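Local coordinates for exoribonuclease II, mitochondrial (Candida glabrata, PDB 6F3H), which degrades RNA in the 3' to 5' direction as the nuclease of the mitochondrial RNA degradosome and is present here as an active-site mutant, at residues L42-S47 with V74-N79; G393-F398 with G411-E416; R423-I428 with S492-L497. The protein carries 1 engineered substitution. All coordinates share one frame; numbering follows the deposited sequence.

How the interactions relate
Interactions 2 and 3 belong to one mixed sheet of the RNB domain, whereas interaction 1 lies on the opposite side of the chain's centre, with its centre about 53 Å and 48 Å from theirs. Strands 410-416 and 421-429 are neighbours, so these contacts touch: E415 OE1 and R423 NH1 form a salt bridge of 2.7 Å. Interaction 3 is a ladder between buried strands, and interaction 2 is a single bridge where a loop joins the edge strand; both add side chains to backbone bonds, serine and selenomethionine in 2, a salt bridge and histidine-serine pairs in 3. Interaction 1, partly buried beside bound RNA, relies on a few apolar tips and one weak polar contact.

Interaction 1. Residues L42-S47 with V74-N79; sequences LKQCTS and VYAMKN
L42 and V74 reach toward each other tip to tip, with L42 CD2 4.0 Å from V74 CG1. They stand on strands 39-42 and 73-76 of a five-stranded antiparallel sheet. These strands are not neighbours, since two others come between them, and the CA atoms of L42 and A76 are 8.2 Å apart. The contact therefore runs through side chains and not through a backbone ladder, consistent with a strongly curled sheet. A76 fills the same apolar patch: its CB lies 4.2 Å from L42 CD2. A branched leucine suits the task of spanning the gap, and alanine is short enough to receive its methyl group. L42 and A76 are buried, and this is the compact part of the contact.

Toward solvent the meeting is looser. The chain of Q44 bends at chi2 (65°) and brings NE2 to 3.7 Å from A76 CB, while that same NE2 hydrogen bonds to the hydroxyl of S80. K43 sends out a chain extended beyond CG, whose NZ makes a weak hydrogen bond, 3.3 Å long, to the backbone oxygen of N79. On the loop itself, T46 OG1 donates to L42 O at 3.2 Å, meeting a lone pair in the carbonyl plane and linking T46 back to the end of the strand. N79 also packs against a phosphate of the bound RNA. The chemistry thus grades from methyl groups inside to amide and ammonium groups outside, which implies that the apolar part carries the contact, while the weak K43 bond adds little beside the RNA.

Interaction 2. Residues G393-F398 with G411-E416; sequences GDMPVF and GISIEE
F398 and I412 form a single antiparallel bridge of the hydrogen-bonded type: F398 N donates almost straight to I412 O (2.9 Å, 176°), and I412 N returns a bond of 2.9 Å to F398 O. In this way a loop of the RNB domain is tied to strand 410-416, the edge strand of a mixed sheet, beside the magnesium ligand D410. One residue along, S413 OG donates to P396 O at 2.9 Å from above the carbonyl plane, 37° out of it. Serine is apt here because its small hydroxyl satisfies a carbonyl that lacks a ladder partner on this strand, and it also bonds to H427 NE2 on strand 421-429. V397 CG2 lies 3.4 Å from S413 OG, and V397 CG1 lies 3.7 Å from G411 CA, an approach possible because the glycine has no side chain. With CG of selenomethionine M395 anti to the backbone N (chi1 168°), its chain is directed along the S413 and E415 side of the strand. It crosses E415, whose carboxylate pairs with R423, at about a right angle, and its length brings M395 CE to 3.5 Å from both S413 CB and E415 CG.

Interaction 3. Residues R423-I428 with S492-L497; sequences RIHIHI and SFSFEL
R423 and E496 lie side by side at one end of an antiparallel ladder between strands 421-429 and 488-499, inside the mixed sheet of the RNB domain. Segments 423-428 and 492-497 run 169° apart. I424 with F495 and I426 with F493 each exchange two backbone hydrogen bonds, alternating with the non-hydrogen-bonded pairs R423 with E496, H425 with S494 and H427 with S492.

The arginine can be followed outward. R423 CB rests 3.5 Å from E496 CG; R423 CG, anti to the backbone N (chi1 173°), passes 3.7 Å from F495 O; and R423 CD comes within 3.9 Å of E496 OE2. There the chain bends, and the guanidinium grips E496 OE2 side-on with two nitrogens, R423 NE at 2.8 Å and R423 NH2 at 3.2 Å. The oxygen lies in the guanidinium plane, but the carboxylate is turned 44° from it. R423 NH1 serves E415 on the next strand, so one arginine joins three strands. E496 OE1 forms a salt bridge with R421, so each carboxylate oxygen faces an arginine.

The same face carries histidines opposite serines. H425 ND1 meets S494 OG at 2.6 Å and H427 ND1 meets S492 OG at 2.8 Å, each hydroxyl at the ring edge; S492 OG also bonds to T490 OG1. Serine suits these positions because a single short hydroxyl can satisfy a buried imidazole nitrogen. F392 packs edge-to-face against both rings.

The face of I424, I426, F493 and F495 is apolar, and I426, F493 and F495 pack on helix 603-625. I428 CG1 near F493 CE1 and L497 CD1 against I424 CG1 add contacts at its two ends. I424 CB sits over one face of the F495 ring, 4.0 Å from F495 CE2.

Interaction 1. Residues L42-S47 with V74-N79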
ATOM      1  N   LEU A  42      15.673   6.444  13.246  1.00 45.73           N
ATOM      2  CA  LEU A  42      15.303   5.061  13.464  1.00 44.41           C
ATOM      3  C   LEU A  42      14.118   4.947  14.416  1.00 54.88           C
ATOM      4  O   LEU A  42      13.811   5.859  15.184  1.00 61.99           O
ATOM      5  CB  LEU A  42      16.490   4.273  13.994  1.00 40.75           C
ATOM      6  CG  LEU A  42      17.369   3.707  12.891  1.00 42.93           C
ATOM      7  CD1 LEU A  42      17.505   4.643  11.745  1.00 50.17           C
ATOM      8  CD2 LEU A  42      18.717   3.352  13.439  1.00 42.10           C
ATOM      9  N   LYS A  43      13.420   3.812  14.324  1.00 58.04           N
ATOM     10  CA  LYS A  43      12.355   3.506  15.277  1.00 56.42           C
ATOM     11  C   LYS A  43      12.916   3.285  16.673  1.00 65.24           C
ATOM     12  O   LYS A  43      12.216   3.507  17.667  1.00 68.39           O
ATOM     13  CB  LYS A  43      11.572   2.286  14.814  1.00 49.11           C
ATOM     14  CG  LYS A  43      10.560   2.586  13.739  1.00 48.95           C
ATOM     15  CD  LYS A  43      10.009   1.305  13.148  1.00 60.75           C
ATOM     16  CE  LYS A  43       9.241   1.564  11.844  1.00 75.01           C
ATOM     17  NZ  LYS A  43       8.792   0.320  11.122  1.00 82.76           N
ATOM     18  N   GLN A  44      14.158   2.817  16.757  1.00 68.83           N
ATOM     19  CA  GLN A  44      14.848   2.743  18.034  1.00 74.51           C
ATOM     20  C   GLN A  44      15.127   4.140  18.581  1.00 84.11           C
ATOM     21  O   GLN A  44      14.720   4.469  19.700  1.00 86.15           O
ATOM     22  CB  GLN A  44      16.147   1.946  17.874  1.00 76.03           C
ATOM     23  CG  GLN A  44      16.007   0.522  17.288  1.00 82.10           C
ATOM     24  CD  GLN A  44      15.515   0.447  15.836  1.00 84.14           C
ATOM     25  OE1 GLN A  44      14.833   1.350  15.346  1.00 79.61           O
ATOM     26  NE2 GLN A  44      15.854  -0.644  15.151  1.00 84.69           N
ATOM     27  N   CYS A  45      15.774   4.993  17.787  1.00 86.60           N
ATOM     28  CA  CYS A  45      16.268   6.275  18.281  1.00 79.97           C
ATOM     29  C   CYS A  45      15.463   7.424  17.712  1.00 66.99           C
ATOM     30  O   CYS A  45      16.010   8.260  16.987  1.00 65.23           O
ATOM     31  CB  CYS A  45      17.735   6.483  17.913  1.00 85.60           C
ATOM     32  SG  CYS A  45      18.646   4.981  17.844  1.00 94.52           S
ATOM     33  N   THR A  46      14.183   7.502  18.055  1.00 58.32           N
ATOM     34  CA  THR A  46      13.363   8.500  17.402  1.00 63.18           C
ATOM     35  C   THR A  46      13.777   9.917  17.796  1.00 67.03           C
ATOM     36  O   THR A  46      13.502  10.859  17.051  1.00 74.28           O
ATOM     37  CB  THR A  46      11.886   8.193  17.689  1.00 71.27           C
ATOM     38  OG1 THR A  46      11.436   7.172  16.785  1.00 74.84           O
ATOM     39  CG2 THR A  46      10.973   9.417  17.550  1.00 73.79           C
ATOM     40  N   SER A  47      14.500  10.100  18.896  1.00 68.57           N
ATOM     41  CA  SER A  47      14.908  11.442  19.310  1.00 71.80           C
ATOM     42  C   SER A  47      16.400  11.729  19.113  1.00 74.58           C
ATOM     43  O   SER A  47      16.877  12.795  19.531  1.00 80.72           O
ATOM     44  CB  SER A  47      14.480  11.731  20.750  1.00 67.55           C
ATOM     45  OG  SER A  47      13.178  12.311  20.747  1.00 65.71           O
ATOM     46  N   VAL A  74      24.679   1.432  15.608  1.00 71.16           N
ATOM     47  CA  VAL A  74      23.415   0.721  15.728  1.00 66.51           C
ATOM     48  C   VAL A  74      23.208  -0.106  14.467  1.00 72.85           C
ATOM     49  O   VAL A  74      23.435   0.380  13.352  1.00 78.85           O
ATOM     50  CB  VAL A  74      22.221   1.666  15.973  1.00 62.11           C
ATOM     51  CG1 VAL A  74      20.913   0.929  15.815  1.00 60.11           C
ATOM     52  CG2 VAL A  74      22.287   2.251  17.355  1.00 60.44           C
ATOM     53  N   TYR A  75      22.831  -1.373  14.649  1.00 70.73           N
ATOM     54  CA  TYR A  75      22.525  -2.288  13.558  1.00 63.78           C
ATOM     55  C   TYR A  75      21.022  -2.417  13.485  1.00 58.64           C
ATOM     56  O   TYR A  75      20.381  -2.743  14.488  1.00 56.26           O
ATOM     57  CB  TYR A  75      23.151  -3.648  13.793  1.00 62.10           C
ATOM     58  CG  TYR A  75      24.625  -3.544  13.979  1.00 68.21           C
ATOM     59  CD1 TYR A  75      25.486  -3.460  12.891  1.00 74.75           C
ATOM     60  CD2 TYR A  75      25.161  -3.500  15.246  1.00 68.05           C
ATOM     61  CE1 TYR A  75      26.852  -3.377  13.075  1.00 78.22           C
ATOM     62  CE2 TYR A  75      26.512  -3.402  15.446  1.00 72.82           C
ATOM     63  CZ  TYR A  75      27.361  -3.341  14.358  1.00 78.87           C
ATOM     64  OH  TYR A  75      28.727  -3.244  14.545  1.00 83.35           O
ATOM     65  N   ALA A  76      20.455  -2.150  12.319  1.00 57.73           N
ATOM     66  CA  ALA A  76      19.011  -2.115  12.256  1.00 56.34           C
ATOM     67  C   ALA A  76      18.537  -2.556  10.893  1.00 63.63           C
ATOM     68  O   ALA A  76      19.249  -2.436   9.895  1.00 66.13           O
ATOM     69  CB  ALA A  76      18.460  -0.721  12.561  1.00 51.78           C
HETATM   70  N   MSE A  77      17.312  -3.065  10.874  1.00 69.86           N
HETATM   71  CA  MSE A  77      16.642  -3.408   9.644  1.00 78.65           C
HETATM   72  C   MSE A  77      16.398  -2.166   8.853  1.00 67.31           C
HETATM   73  O   MSE A  77      15.974  -1.152   9.386  1.00 64.31           O
HETATM   74  CB  MSE A  77      15.311  -4.113   9.907  1.00 99.52           C
HETATM   75  CG  MSE A  77      15.466  -5.583  10.220  1.00116.15           C
HETATM   76 SE   MSE A  77      16.862  -6.405   9.125  1.00128.15          SE
HETATM   77  CE  MSE A  77      17.061  -8.104  10.082  1.00130.94           C
ATOM     78  N   LYS A  78      16.657  -2.272   7.564  1.00 63.79           N
ATOM     79  CA  LYS A  78      16.312  -1.229   6.621  1.00 57.04           C
ATOM     80  C   LYS A  78      15.000  -0.540   6.974  1.00 50.84           C
ATOM     81  O   LYS A  78      14.899   0.679   6.886  1.00 54.87           O
ATOM     82  CB  LYS A  78      16.236  -1.851   5.234  1.00 58.94           C
ATOM     83  CG  LYS A  78      15.658  -0.956   4.189  1.00 63.76           C
ATOM     84  CD  LYS A  78      15.446  -1.745   2.894  1.00 68.50           C
ATOM     85  CE  LYS A  78      14.010  -2.285   2.748  1.00 65.92           C
ATOM     86  NZ  LYS A  78      13.155  -1.481   1.802  1.00 61.17           N
ATOM     87  N   ASN A  79      13.997  -1.298   7.391  1.00 49.30           N
ATOM     88  CA  ASN A  79      12.685  -0.723   7.646  1.00 51.79           C
ATOM     89  C   ASN A  79      12.555  -0.087   9.011  1.00 51.84           C
ATOM     90  O   ASN A  79      11.517   0.522   9.297  1.00 52.68           O
ATOM     91  CB  ASN A  79      11.637  -1.789   7.474  1.00 62.48           C
ATOM     92  CG  ASN A  79      11.620  -2.287   6.093  1.00 71.45           C
ATOM     93  OD1 ASN A  79      12.628  -2.804   5.614  1.00 78.27           O
ATOM     94  ND2 ASN A  79      10.517  -2.085   5.401  1.00 68.33           N
TER

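Interaction 2. Residues G393-F398 with G411-E416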
ATOM      1  N   GLY A 393     -16.146  -4.743 -34.137  1.00 54.80           N
ATOM      2  CA  GLY A 393     -17.231  -5.585 -34.575  1.00 52.40           C
ATOM      3  C   GLY A 393     -17.476  -6.759 -33.663  1.00 53.81           C
ATOM      4  O   GLY A 393     -17.616  -6.623 -32.441  1.00 56.82           O
ATOM      5  N   ASP A 394     -17.527  -7.929 -34.275  1.00 55.13           N
ATOM      6  CA  ASP A 394     -17.890  -9.159 -33.610  1.00 50.34           C
ATOM      7  C   ASP A 394     -16.655  -9.928 -33.226  1.00 50.63           C
ATOM      8  O   ASP A 394     -16.755 -11.038 -32.706  1.00 51.27           O
ATOM      9  CB  ASP A 394     -18.771 -10.006 -34.533  1.00 52.62           C
ATOM     10  CG  ASP A 394     -19.516 -11.088 -33.795  1.00 62.23           C
ATOM     11  OD1 ASP A 394     -20.303 -10.737 -32.895  1.00 68.55           O
ATOM     12  OD2 ASP A 394     -19.331 -12.287 -34.124  1.00 61.56           O
HETATM   13  N   MSE A 395     -15.498  -9.364 -33.496  1.00 53.19           N
HETATM   14  CA  MSE A 395     -14.284  -9.926 -33.004  1.00 61.11           C
HETATM   15  C   MSE A 395     -14.422 -10.223 -31.525  1.00 56.96           C
HETATM   16  O   MSE A 395     -14.855  -9.358 -30.750  1.00 60.08           O
HETATM   17  CB  MSE A 395     -13.151  -8.975 -33.240  1.00 80.53           C
HETATM   18  CG  MSE A 395     -11.930  -9.364 -32.498  1.00102.78           C
HETATM   19 SE   MSE A 395     -10.576  -7.991 -32.650  1.00121.27          SE
HETATM   20  CE  MSE A 395      -9.023  -9.150 -32.932  1.00127.43           C
ATOM     21  N   PRO A 396     -14.072 -11.456 -31.149  1.00 58.19           N
ATOM     22  CA  PRO A 396     -14.269 -11.920 -29.771  1.00 56.35           C
ATOM     23  C   PRO A 396     -13.179 -11.433 -28.841  1.00 55.38           C
ATOM     24  O   PRO A 396     -11.982 -11.486 -29.151  1.00 52.90           O
ATOM     25  CB  PRO A 396     -14.214 -13.445 -29.887  1.00 51.65           C
ATOM     26  CG  PRO A 396     -13.506 -13.709 -31.151  1.00 50.71           C
ATOM     27  CD  PRO A 396     -13.356 -12.446 -31.957  1.00 56.30           C
ATOM     28  N   VAL A 397     -13.626 -11.014 -27.658  1.00 58.72           N
ATOM     29  CA  VAL A 397     -12.792 -10.437 -26.612  1.00 49.83           C
ATOM     30  C   VAL A 397     -12.879 -11.303 -25.376  1.00 50.21           C
ATOM     31  O   VAL A 397     -13.961 -11.446 -24.796  1.00 56.09           O
ATOM     32  CB  VAL A 397     -13.261  -9.029 -26.253  1.00 46.26           C
ATOM     33  CG1 VAL A 397     -12.312  -8.423 -25.292  1.00 56.95           C
ATOM     34  CG2 VAL A 397     -13.347  -8.227 -27.519  1.00 56.47           C
ATOM     35  N   PHE A 398     -11.732 -11.775 -24.902  1.00 48.82           N
ATOM     36  CA  PHE A 398     -11.660 -12.650 -23.745  1.00 48.37           C
ATOM     37  C   PHE A 398     -11.358 -11.871 -22.462  1.00 48.95           C
ATOM     38  O   PHE A 398     -10.265 -11.317 -22.305  1.00 46.18           O
ATOM     39  CB  PHE A 398     -10.588 -13.707 -23.980  1.00 52.56           C
ATOM     40  CG  PHE A 398     -10.777 -14.523 -25.232  1.00 54.05           C
ATOM     41  CD1 PHE A 398     -11.760 -15.502 -25.296  1.00 54.40           C
ATOM     42  CD2 PHE A 398      -9.926 -14.361 -26.320  1.00 52.91           C
ATOM     43  CE1 PHE A 398     -11.906 -16.281 -26.437  1.00 55.80           C
ATOM     44  CE2 PHE A 398     -10.064 -15.138 -27.462  1.00 55.76           C
ATOM     45  CZ  PHE A 398     -11.050 -16.097 -27.522  1.00 58.52           C
ATOM     46  N   GLY A 411      -9.530  -7.035 -21.577  1.00 53.09           N
ATOM     47  CA  GLY A 411      -9.877  -8.129 -22.472  1.00 45.28           C
ATOM     48  C   GLY A 411      -8.769  -8.334 -23.485  1.00 44.19           C
ATOM     49  O   GLY A 411      -8.013  -7.414 -23.792  1.00 47.69           O
ATOM     50  N   ILE A 412      -8.685  -9.550 -24.020  1.00 43.41           N
ATOM     51  CA  ILE A 412      -7.674  -9.906 -25.012  1.00 47.40           C
ATOM     52  C   ILE A 412      -8.327 -10.398 -26.297  1.00 51.82           C
ATOM     53  O   ILE A 412      -9.294 -11.170 -26.266  1.00 48.60           O
ATOM     54  CB  ILE A 412      -6.729 -10.997 -24.480  1.00 46.26           C
ATOM     55  CG1 ILE A 412      -6.388 -10.732 -23.026  1.00 50.44           C
ATOM     56  CG2 ILE A 412      -5.480 -11.072 -25.308  1.00 43.59           C
ATOM     57  CD1 ILE A 412      -5.532 -11.801 -22.447  1.00 55.94           C
ATOM     58  N   SER A 413      -7.741 -10.011 -27.429  1.00 54.21           N
ATOM     59  CA  SER A 413      -8.187 -10.449 -28.739  1.00 50.16           C
ATOM     60  C   SER A 413      -6.961 -10.734 -29.580  1.00 51.38           C
ATOM     61  O   SER A 413      -5.976  -9.994 -29.512  1.00 48.02           O
ATOM     62  CB  SER A 413      -9.062  -9.392 -29.396  1.00 50.16           C
ATOM     63  OG  SER A 413     -10.247  -9.194 -28.638  1.00 52.28           O
ATOM     64  N   ILE A 414      -7.008 -11.831 -30.336  1.00 53.28           N
ATOM     65  CA  ILE A 414      -5.914 -12.203 -31.221  1.00 51.98           C
ATOM     66  C   ILE A 414      -6.443 -12.443 -32.624  1.00 58.91           C
ATOM     67  O   ILE A 414      -7.565 -12.930 -32.821  1.00 56.43           O
ATOM     68  CB  ILE A 414      -5.139 -13.434 -30.711  1.00 47.92           C
ATOM     69  CG1 ILE A 414      -3.990 -13.771 -31.649  1.00 47.93           C
ATOM     70  CG2 ILE A 414      -6.026 -14.610 -30.578  1.00 45.85           C
ATOM     71  CD1 ILE A 414      -3.095 -14.816 -31.114  1.00 50.46           C
ATOM     72  N   GLU A 415      -5.636 -12.054 -33.597  1.00 61.89           N
ATOM     73  CA  GLU A 415      -5.851 -12.367 -34.994  1.00 62.04           C
ATOM     74  C   GLU A 415      -4.640 -13.104 -35.512  1.00 62.60           C
ATOM     75  O   GLU A 415      -3.539 -12.540 -35.549  1.00 57.51           O
ATOM     76  CB  GLU A 415      -6.070 -11.106 -35.796  1.00 66.67           C
ATOM     77  CG  GLU A 415      -7.461 -10.643 -35.716  1.00 77.32           C
ATOM     78  CD  GLU A 415      -7.583  -9.269 -36.259  1.00 85.20           C
ATOM     79  OE1 GLU A 415      -6.528  -8.609 -36.382  1.00 81.66           O
ATOM     80  OE2 GLU A 415      -8.713  -8.867 -36.600  1.00 92.60           O
ATOM     81  N   GLU A 416      -4.838 -14.356 -35.910  1.00 68.05           N
ATOM     82  CA  GLU A 416      -3.743 -15.080 -36.528  1.00 70.13           C
ATOM     83  C   GLU A 416      -3.735 -14.706 -38.001  1.00 71.11           C
ATOM     84  O   GLU A 416      -4.650 -15.061 -38.754  1.00 71.02           O
ATOM     85  CB  GLU A 416      -3.867 -16.579 -36.301  1.00 73.04           C
ATOM     86  CG  GLU A 416      -2.498 -17.239 -36.361  1.00 82.71           C
ATOM     87  CD  GLU A 416      -2.535 -18.746 -36.133  1.00 94.08           C
ATOM     88  OE1 GLU A 416      -3.645 -19.316 -35.984  1.00 93.94           O
ATOM     89  OE2 GLU A 416      -1.437 -19.350 -36.066  1.00 98.23           O
TER

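Interaction 3. Residues R423-I428 with S492-L497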
ATOM      1  N   ARG A 423      -1.652 -10.797 -34.568  1.00 51.70           N
ATOM      2  CA  ARG A 423      -1.948  -9.448 -34.119  1.00 54.79           C
ATOM      3  C   ARG A 423      -2.779  -9.514 -32.852  1.00 61.83           C
ATOM      4  O   ARG A 423      -3.721 -10.309 -32.749  1.00 63.10           O
ATOM      5  CB  ARG A 423      -2.702  -8.622 -35.152  1.00 57.99           C
ATOM      6  CG  ARG A 423      -3.126  -7.277 -34.570  1.00 58.62           C
ATOM      7  CD  ARG A 423      -3.842  -6.383 -35.549  1.00 65.32           C
ATOM      8  NE  ARG A 423      -3.205  -6.371 -36.858  1.00 74.41           N
ATOM      9  CZ  ARG A 423      -3.847  -6.609 -37.996  1.00 77.20           C
ATOM     10  NH1 ARG A 423      -5.145  -6.870 -37.977  1.00 80.96           N
ATOM     11  NH2 ARG A 423      -3.197  -6.583 -39.149  1.00 73.78           N
ATOM     12  N   ILE A 424      -2.414  -8.672 -31.892  1.00 62.76           N
ATOM     13  CA  ILE A 424      -2.987  -8.701 -30.561  1.00 54.57           C
ATOM     14  C   ILE A 424      -3.655  -7.387 -30.230  1.00 54.83           C
ATOM     15  O   ILE A 424      -3.127  -6.310 -30.526  1.00 54.51           O
ATOM     16  CB  ILE A 424      -1.915  -9.025 -29.529  1.00 48.27           C
ATOM     17  CG1 ILE A 424      -1.083 -10.166 -30.090  1.00 48.76           C
ATOM     18  CG2 ILE A 424      -2.579  -9.327 -28.242  1.00 51.65           C
ATOM     19  CD1 ILE A 424      -1.851 -11.470 -30.188  1.00 51.51           C
ATOM     20  N   HIS A 425      -4.805  -7.490 -29.579  1.00 55.67           N
ATOM     21  CA  HIS A 425      -5.580  -6.343 -29.158  1.00 54.77           C
ATOM     22  C   HIS A 425      -5.904  -6.481 -27.694  1.00 51.03           C
ATOM     23  O   HIS A 425      -6.492  -7.482 -27.276  1.00 53.09           O
ATOM     24  CB  HIS A 425      -6.855  -6.228 -29.956  1.00 60.08           C
ATOM     25  CG  HIS A 425      -6.620  -6.055 -31.418  1.00 67.87           C
ATOM     26  ND1 HIS A 425      -6.429  -4.819 -31.998  1.00 68.41           N
ATOM     27  CD2 HIS A 425      -6.542  -6.961 -32.417  1.00 67.49           C
ATOM     28  CE1 HIS A 425      -6.258  -4.974 -33.297  1.00 69.63           C
ATOM     29  NE2 HIS A 425      -6.324  -6.263 -33.577  1.00 70.17           N
ATOM     30  N   ILE A 426      -5.540  -5.465 -26.932  1.00 46.52           N
ATOM     31  CA  ILE A 426      -5.800  -5.413 -25.510  1.00 42.84           C
ATOM     32  C   ILE A 426      -6.780  -4.299 -25.297  1.00 48.39           C
ATOM     33  O   ILE A 426      -6.452  -3.124 -25.496  1.00 55.86           O
ATOM     34  CB  ILE A 426      -4.525  -5.173 -24.718  1.00 41.65           C
ATOM     35  CG1 ILE A 426      -3.434  -6.016 -25.337  1.00 47.57           C
ATOM     36  CG2 ILE A 426      -4.740  -5.540 -23.273  1.00 48.41           C
ATOM     37  CD1 ILE A 426      -3.718  -7.494 -25.187  1.00 48.21           C
ATOM     38  N   HIS A 427      -7.976  -4.666 -24.896  1.00 50.05           N
ATOM     39  CA  HIS A 427      -9.046  -3.706 -24.746  1.00 56.13           C
ATOM     40  C   HIS A 427      -9.211  -3.436 -23.275  1.00 55.35           C
ATOM     41  O   HIS A 427      -9.537  -4.337 -22.502  1.00 60.16           O
ATOM     42  CB  HIS A 427     -10.345  -4.207 -25.350  1.00 57.46           C
ATOM     43  CG  HIS A 427     -10.142  -4.866 -26.662  1.00 54.70           C
ATOM     44  ND1 HIS A 427      -9.809  -4.154 -27.789  1.00 53.84           N
ATOM     45  CD2 HIS A 427     -10.241  -6.161 -27.036  1.00 53.89           C
ATOM     46  CE1 HIS A 427      -9.680  -4.996 -28.797  1.00 55.02           C
ATOM     47  NE2 HIS A 427      -9.945  -6.218 -28.369  1.00 50.70           N
ATOM     48  N   ILE A 428      -8.974  -2.203 -22.902  1.00 53.62           N
ATOM     49  CA  ILE A 428      -9.036  -1.782 -21.526  1.00 50.77           C
ATOM     50  C   ILE A 428     -10.318  -0.984 -21.393  1.00 48.88           C
ATOM     51  O   ILE A 428     -10.640  -0.179 -22.273  1.00 48.88           O
ATOM     52  CB  ILE A 428      -7.798  -0.937 -21.191  1.00 48.19           C
ATOM     53  CG1 ILE A 428      -6.553  -1.810 -21.230  1.00 40.72           C
ATOM     54  CG2 ILE A 428      -7.934  -0.392 -19.814  1.00 55.31           C
ATOM     55  CD1 ILE A 428      -6.791  -3.210 -20.716  1.00 50.65           C
ATOM     56  N   SER A 492      -7.960   0.642 -26.693  1.00 49.25           N
ATOM     57  CA  SER A 492      -7.406  -0.600 -27.182  1.00 50.41           C
ATOM     58  C   SER A 492      -6.004  -0.392 -27.723  1.00 54.17           C
ATOM     59  O   SER A 492      -5.724   0.569 -28.450  1.00 56.93           O
ATOM     60  CB  SER A 492      -8.332  -1.205 -28.228  1.00 48.46           C
ATOM     61  OG  SER A 492      -9.642  -1.331 -27.696  1.00 46.24           O
ATOM     62  N   PHE A 493      -5.134  -1.321 -27.359  1.00 51.28           N
ATOM     63  CA  PHE A 493      -3.727  -1.271 -27.698  1.00 48.62           C
ATOM     64  C   PHE A 493      -3.448  -2.460 -28.581  1.00 48.23           C
ATOM     65  O   PHE A 493      -3.654  -3.597 -28.163  1.00 53.43           O
ATOM     66  CB  PHE A 493      -2.871  -1.339 -26.447  1.00 54.08           C
ATOM     67  CG  PHE A 493      -3.221  -0.297 -25.443  1.00 59.99           C
ATOM     68  CD1 PHE A 493      -4.327  -0.465 -24.608  1.00 64.78           C
ATOM     69  CD2 PHE A 493      -2.458   0.856 -25.323  1.00 51.68           C
ATOM     70  CE1 PHE A 493      -4.670   0.505 -23.676  1.00 59.44           C
ATOM     71  CE2 PHE A 493      -2.798   1.821 -24.395  1.00 47.40           C
ATOM     72  CZ  PHE A 493      -3.903   1.648 -23.570  1.00 48.51           C
ATOM     73  N   SER A 494      -2.989  -2.203 -29.784  1.00 48.18           N
ATOM     74  CA  SER A 494      -2.880  -3.240 -30.786  1.00 45.41           C
ATOM     75  C   SER A 494      -1.448  -3.295 -31.273  1.00 46.18           C
ATOM     76  O   SER A 494      -0.770  -2.265 -31.342  1.00 49.85           O
ATOM     77  CB  SER A 494      -3.830  -2.973 -31.937  1.00 46.12           C
ATOM     78  OG  SER A 494      -5.106  -2.601 -31.443  1.00 47.57           O
ATOM     79  N   PHE A 495      -0.982  -4.504 -31.556  1.00 46.22           N
ATOM     80  CA  PHE A 495       0.373  -4.696 -32.053  1.00 50.09           C
ATOM     81  C   PHE A 495       0.534  -6.141 -32.491  1.00 59.03           C
ATOM     82  O   PHE A 495      -0.297  -7.002 -32.188  1.00 60.24           O
ATOM     83  CB  PHE A 495       1.397  -4.366 -31.000  1.00 46.90           C
ATOM     84  CG  PHE A 495       1.127  -5.049 -29.736  1.00 57.99           C
ATOM     85  CD1 PHE A 495       0.293  -4.474 -28.789  1.00 65.22           C
ATOM     86  CD2 PHE A 495       1.629  -6.317 -29.513  1.00 62.69           C
ATOM     87  CE1 PHE A 495       0.008  -5.130 -27.597  1.00 64.95           C
ATOM     88  CE2 PHE A 495       1.352  -6.983 -28.345  1.00 65.96           C
ATOM     89  CZ  PHE A 495       0.539  -6.386 -27.373  1.00 64.99           C
ATOM     90  N   GLU A 496       1.635  -6.404 -33.184  1.00 63.89           N
ATOM     91  CA  GLU A 496       1.868  -7.707 -33.770  1.00 70.76           C
ATOM     92  C   GLU A 496       3.155  -8.324 -33.276  1.00 70.35           C
ATOM     93  O   GLU A 496       4.171  -7.645 -33.084  1.00 67.15           O
ATOM     94  CB  GLU A 496       1.893  -7.636 -35.264  1.00 78.90           C
ATOM     95  CG  GLU A 496       0.517  -7.450 -35.815  1.00 92.48           C
ATOM     96  CD  GLU A 496       0.539  -6.824 -37.182  1.00102.10           C
ATOM     97  OE1 GLU A 496       1.579  -6.952 -37.856  1.00104.51           O
ATOM     98  OE2 GLU A 496      -0.478  -6.219 -37.588  1.00105.31           O
ATOM     99  N   LEU A 497       3.074  -9.625 -33.090  1.00 71.17           N
ATOM    100  CA  LEU A 497       4.175 -10.456 -32.665  1.00 67.61           C
ATOM    101  C   LEU A 497       4.474 -11.470 -33.737  1.00 67.54           C
ATOM    102  O   LEU A 497       3.562 -12.031 -34.352  1.00 67.11           O
ATOM    103  CB  LEU A 497       3.855 -11.177 -31.386  1.00 66.85           C
ATOM    104  CG  LEU A 497       3.597 -10.197 -30.275  1.00 65.16           C
ATOM    105  CD1 LEU A 497       2.314 -10.548 -29.632  1.00 63.38           C
ATOM    106  CD2 LEU A 497       4.729 -10.392 -29.330  1.00 63.91           C
TER